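Local coordinates for type IV pilin protein (Neisseria meningitidis, PDB 5V0M) that is a non-core minor pilin (PilV) of type IV pili and probably contributes to cell adhesion, at residues 12-23 with 57-65. Numbering follows the deposited sequence.
Sequences VRTTLLHNAQTM and DHFTLQADP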
loop_
_atom_site.group_PDB
_atom_site.type_symbol
_atom_site.label_atom_id
_atom_site.label_comp_id
_atom_site.label_asym_id
_atom_site.label_seq_id
_atom_site.Cartn_x
_atom_site.Cartn_y
_atom_site.Cartn_z
ATOM N N VAL A 12 -7.423 -2.152 -2.076
ATOM C CA VAL A 12 -6.031 -2.032 -1.638
ATOM C C VAL A 12 -5.799 -0.676 -0.994
ATOM O O VAL A 12 -4.938 -0.537 -0.103
ATOM C CB VAL A 12 -5.036 -2.320 -2.779
ATOM C CG1 VAL A 12 -4.908 -1.141 -3.721
ATOM C CG2 VAL A 12 -3.678 -2.664 -2.199
ATOM N N ARG A 13 -6.582 0.339 -1.367
ATOM C CA ARG A 13 -6.533 1.589 -0.616
ATOM C C ARG A 13 -6.804 1.320 0.858
ATOM O O ARG A 13 -6.087 1.810 1.730
ATOM C CB ARG A 13 -7.549 2.592 -1.186
ATOM C CG ARG A 13 -7.687 3.861 -0.397
ATOM C CD ARG A 13 -8.872 4.691 -0.940
ATOM N NE ARG A 13 -8.657 5.170 -2.306
ATOM C CZ ARG A 13 -8.174 6.376 -2.611
ATOM N NH1 ARG A 13 -7.852 7.235 -1.656
ATOM N NH2 ARG A 13 -8.013 6.722 -3.881
ATOM N N THR A 14 -7.822 0.512 1.150
ATOM C CA THR A 14 -8.174 0.195 2.525
ATOM C C THR A 14 -7.064 -0.594 3.216
ATOM O O THR A 14 -6.721 -0.329 4.370
ATOM C CB THR A 14 -9.505 -0.553 2.544
ATOM O OG1 THR A 14 -10.516 0.318 2.009
ATOM C CG2 THR A 14 -9.874 -0.964 3.956
ATOM N N THR A 15 -6.494 -1.577 2.532
ATOM C CA THR A 15 -5.397 -2.356 3.111
ATOM C C THR A 15 -4.233 -1.446 3.492
ATOM O O THR A 15 -3.636 -1.588 4.565
ATOM C CB THR A 15 -4.916 -3.394 2.089
ATOM O OG1 THR A 15 -5.988 -4.258 1.701
ATOM C CG2 THR A 15 -3.803 -4.230 2.674
ATOM N N LEU A 16 -3.868 -0.535 2.599
ATOM C CA LEU A 16 -2.767 0.381 2.892
ATOM C C LEU A 16 -3.111 1.279 4.075
ATOM O O LEU A 16 -2.283 1.479 4.974
ATOM C CB LEU A 16 -2.398 1.222 1.676
ATOM C CG LEU A 16 -1.755 0.428 0.548
ATOM C CD1 LEU A 16 -1.783 1.218 -0.756
ATOM C CD2 LEU A 16 -0.354 0.063 0.891
ATOM N N LEU A 17 -4.333 1.833 4.103
ATOM C CA LEU A 17 -4.695 2.729 5.197
ATOM C C LEU A 17 -4.640 1.991 6.527
ATOM O O LEU A 17 -4.169 2.548 7.530
ATOM C CB LEU A 17 -6.079 3.341 4.958
ATOM C CG LEU A 17 -6.095 4.322 3.789
ATOM C CD1 LEU A 17 -7.548 4.635 3.372
ATOM C CD2 LEU A 17 -5.347 5.615 4.105
ATOM N N HIS A 18 -5.096 0.734 6.568
ATOM C CA HIS A 18 -5.031 -0.034 7.809
ATOM C C HIS A 18 -3.586 -0.232 8.258
ATOM O O HIS A 18 -3.261 -0.090 9.448
ATOM C CB HIS A 18 -5.721 -1.378 7.634
ATOM C CG HIS A 18 -7.213 -1.284 7.585
ATOM N ND1 HIS A 18 -7.900 -0.146 7.953
ATOM C CD2 HIS A 18 -8.150 -2.185 7.212
ATOM C CE1 HIS A 18 -9.197 -0.351 7.806
ATOM N NE2 HIS A 18 -9.375 -1.581 7.363
ATOM N N ASN A 19 -2.698 -0.572 7.319
ATOM C CA ASN A 19 -1.288 -0.717 7.658
ATOM C C ASN A 19 -0.730 0.598 8.183
ATOM O O ASN A 19 0.027 0.615 9.161
ATOM C CB ASN A 19 -0.477 -1.215 6.455
ATOM C CG ASN A 19 -0.552 -2.712 6.285
ATOM O OD1 ASN A 19 -0.195 -3.473 7.177
ATOM N ND2 ASN A 19 -1.035 -3.154 5.128
ATOM N N ALA A 20 -1.086 1.718 7.554
ATOM C CA ALA A 20 -0.564 3.001 8.008
ATOM C C ALA A 20 -1.053 3.332 9.409
ATOM O O ALA A 20 -0.301 3.892 10.223
ATOM C CB ALA A 20 -0.955 4.096 7.023
ATOM N N GLN A 21 -2.298 2.991 9.726
ATOM C CA GLN A 21 -2.800 3.217 11.075
ATOM C C GLN A 21 -2.032 2.391 12.099
ATOM O O GLN A 21 -1.687 2.890 13.189
ATOM C CB GLN A 21 -4.283 2.852 11.115
ATOM C CG GLN A 21 -5.140 3.844 10.395
ATOM C CD GLN A 21 -6.568 3.366 10.178
ATOM O OE1 GLN A 21 -6.953 2.279 10.618
ATOM N NE2 GLN A 21 -7.362 4.180 9.481
ATOM N N THR A 22 -1.750 1.132 11.781
ATOM C CA THR A 22 -0.968 0.284 12.673
ATOM C C THR A 22 0.403 0.881 12.926
ATOM O O THR A 22 0.895 0.888 14.067
ATOM C CB THR A 22 -0.841 -1.092 12.033
ATOM O OG1 THR A 22 -2.141 -1.678 11.958
ATOM C CG2 THR A 22 0.082 -1.998 12.850
HETATM N N MSE A 23 1.022 1.452 11.906
HETATM C CA MSE A 23 2.357 2.008 12.090
HETATM C C MSE A 23 2.289 3.354 12.806
HETATM O O MSE A 23 3.225 3.747 13.523
HETATM C CB MSE A 23 3.060 2.119 10.752
HETATM C CG MSE A 23 3.227 0.757 10.097
HETATM SE SE MSE A 23 4.279 0.815 8.467
HETATM C CE MSE A 23 5.950 1.517 9.189
ATOM N N ASP A 57 11.460 8.526 11.342
ATOM C CA ASP A 57 10.231 9.302 11.456
ATOM C C ASP A 57 9.306 9.241 10.242
ATOM O O ASP A 57 8.264 9.916 10.250
ATOM C CB ASP A 57 10.563 10.764 11.765
ATOM C CG ASP A 57 11.369 10.909 13.020
ATOM O OD1 ASP A 57 11.013 10.253 14.025
ATOM O OD2 ASP A 57 12.370 11.648 12.963
ATOM N N HIS A 58 9.629 8.446 9.221
ATOM C CA HIS A 58 8.799 8.390 8.028
ATOM C C HIS A 58 8.784 6.973 7.463
ATOM O O HIS A 58 9.689 6.168 7.699
ATOM C CB HIS A 58 9.326 9.348 6.966
ATOM C CG HIS A 58 9.248 10.792 7.357
ATOM N ND1 HIS A 58 8.059 11.416 7.663
ATOM C CD2 HIS A 58 10.215 11.728 7.498
ATOM C CE1 HIS A 58 8.298 12.679 7.976
ATOM N NE2 HIS A 58 9.598 12.894 7.876
ATOM N N PHE A 59 7.745 6.682 6.680
ATOM C CA PHE A 59 7.694 5.424 5.952
ATOM C C PHE A 59 6.901 5.597 4.665
ATOM O O PHE A 59 6.113 6.527 4.514
ATOM C CB PHE A 59 7.072 4.293 6.773
ATOM C CG PHE A 59 5.630 4.512 7.090
ATOM C CD1 PHE A 59 5.244 4.988 8.330
ATOM C CD2 PHE A 59 4.634 4.270 6.144
ATOM C CE1 PHE A 59 3.907 5.197 8.627
ATOM C CE2 PHE A 59 3.296 4.493 6.447
ATOM C CZ PHE A 59 2.938 4.951 7.688
ATOM N N THR A 60 7.126 4.676 3.737
ATOM C CA THR A 60 6.289 4.529 2.549
ATOM C C THR A 60 5.924 3.063 2.418
ATOM O O THR A 60 6.814 2.192 2.389
ATOM C CB THR A 60 6.985 5.010 1.282
ATOM O OG1 THR A 60 7.318 6.394 1.413
ATOM C CG2 THR A 60 6.070 4.853 0.075
ATOM N N LEU A 61 4.627 2.801 2.367
ATOM C CA LEU A 61 4.080 1.502 2.028
ATOM C C LEU A 61 3.890 1.414 0.531
ATOM O O LEU A 61 3.509 2.393 -0.117
ATOM C CB LEU A 61 2.715 1.363 2.685
ATOM C CG LEU A 61 2.765 1.194 4.192
ATOM C CD1 LEU A 61 1.484 1.656 4.869
ATOM C CD2 LEU A 61 3.062 -0.263 4.503
ATOM N N GLN A 62 4.112 0.226 -0.022
ATOM C CA GLN A 62 3.905 -0.011 -1.444
ATOM C C GLN A 62 3.127 -1.289 -1.677
ATOM O O GLN A 62 3.447 -2.336 -1.102
ATOM C CB GLN A 62 5.253 -0.104 -2.159
ATOM C CG GLN A 62 5.185 -0.307 -3.676
ATOM C CD GLN A 62 6.532 -0.100 -4.338
ATOM O OE1 GLN A 62 7.128 0.983 -4.256
ATOM N NE2 GLN A 62 7.037 -1.138 -4.974
ATOM N N ALA A 63 2.120 -1.214 -2.547
ATOM C CA ALA A 63 1.301 -2.349 -2.972
ATOM C C ALA A 63 1.622 -2.633 -4.431
ATOM O O ALA A 63 1.322 -1.814 -5.311
ATOM C CB ALA A 63 -0.180 -2.027 -2.805
ATOM N N ASP A 64 2.253 -3.803 -4.695
ATOM C CA ASP A 64 2.559 -4.252 -6.037
ATOM C C ASP A 64 1.553 -5.318 -6.437
ATOM O O ASP A 64 1.270 -6.220 -5.633
ATOM C CB ASP A 64 3.963 -4.861 -6.094
ATOM C CG ASP A 64 5.068 -3.806 -6.047
ATOM O OD1 ASP A 64 5.386 -3.262 -7.131
ATOM O OD2 ASP A 64 5.578 -3.514 -4.952
ATOM N N PRO A 65 0.998 -5.281 -7.642
ATOM C CA PRO A 65 0.001 -6.280 -8.028
ATOM C C PRO A 65 0.557 -7.696 -8.003
ATOM O O PRO A 65 1.692 -7.964 -8.396
ATOM C CB PRO A 65 -0.431 -5.853 -9.443
ATOM C CG PRO A 65 0.550 -4.868 -9.895
ATOM C CD PRO A 65 1.193 -4.271 -8.683
#
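L61 drives its CD1 branch up against the backbone of helix 12-23, 3.7 Å from A20 N and close to L16 O, with N19 CB beside it. The amide and carbonyl it meets are already bonded to each other within the helix, so the methyl covers polar atoms whose bonding is met. The two leucines L16 and L61 lie alongside each other with their chains running opposite ways, CD2 of L16 being 3.8 Å from L61 CB. Toward the strand's C-terminal end the small A63 receives V12, whose CG2 comes within 3.6 Å of A63 CB; L16 CD1 touches that methyl more loosely, at 4.2 Å. N19 is buried as well, and its OD1 accepts a hydrogen bond from the backbone N of K42.

Two residues before L61, the ring tip of F59, CZ, abuts A20 obliquely, 4.0 Å from A20 CB, and F33 meets the same ring edge-to-face. In the conformer described here, one of two, the selenium of M23, a selenomethionine in this crystal, sits over the F59 ring, 4.1 Å from SE to the centroid, a Met-aromatic contact. A bend at chi3 (60°) carries CE toward the CB-CG-CD1 end of F59.

The outward faces differ sharply. L17, H18 and Q21 leave the helix on the side away from the strand and are exposed in the monomer, where crystal neighbours touch them. On the far side of the strand a nearly straight hydrogen bond joins Q62 NE2 to D64 OD2 at 2.8 Å.

Helix 3-30 thus packs on strand 59-65, inside the antiparallel sheet, in the helix-on-sheet manner of type IV pilins. With no hydrogen bond between the two segments, their cohesion rests on apolar burial.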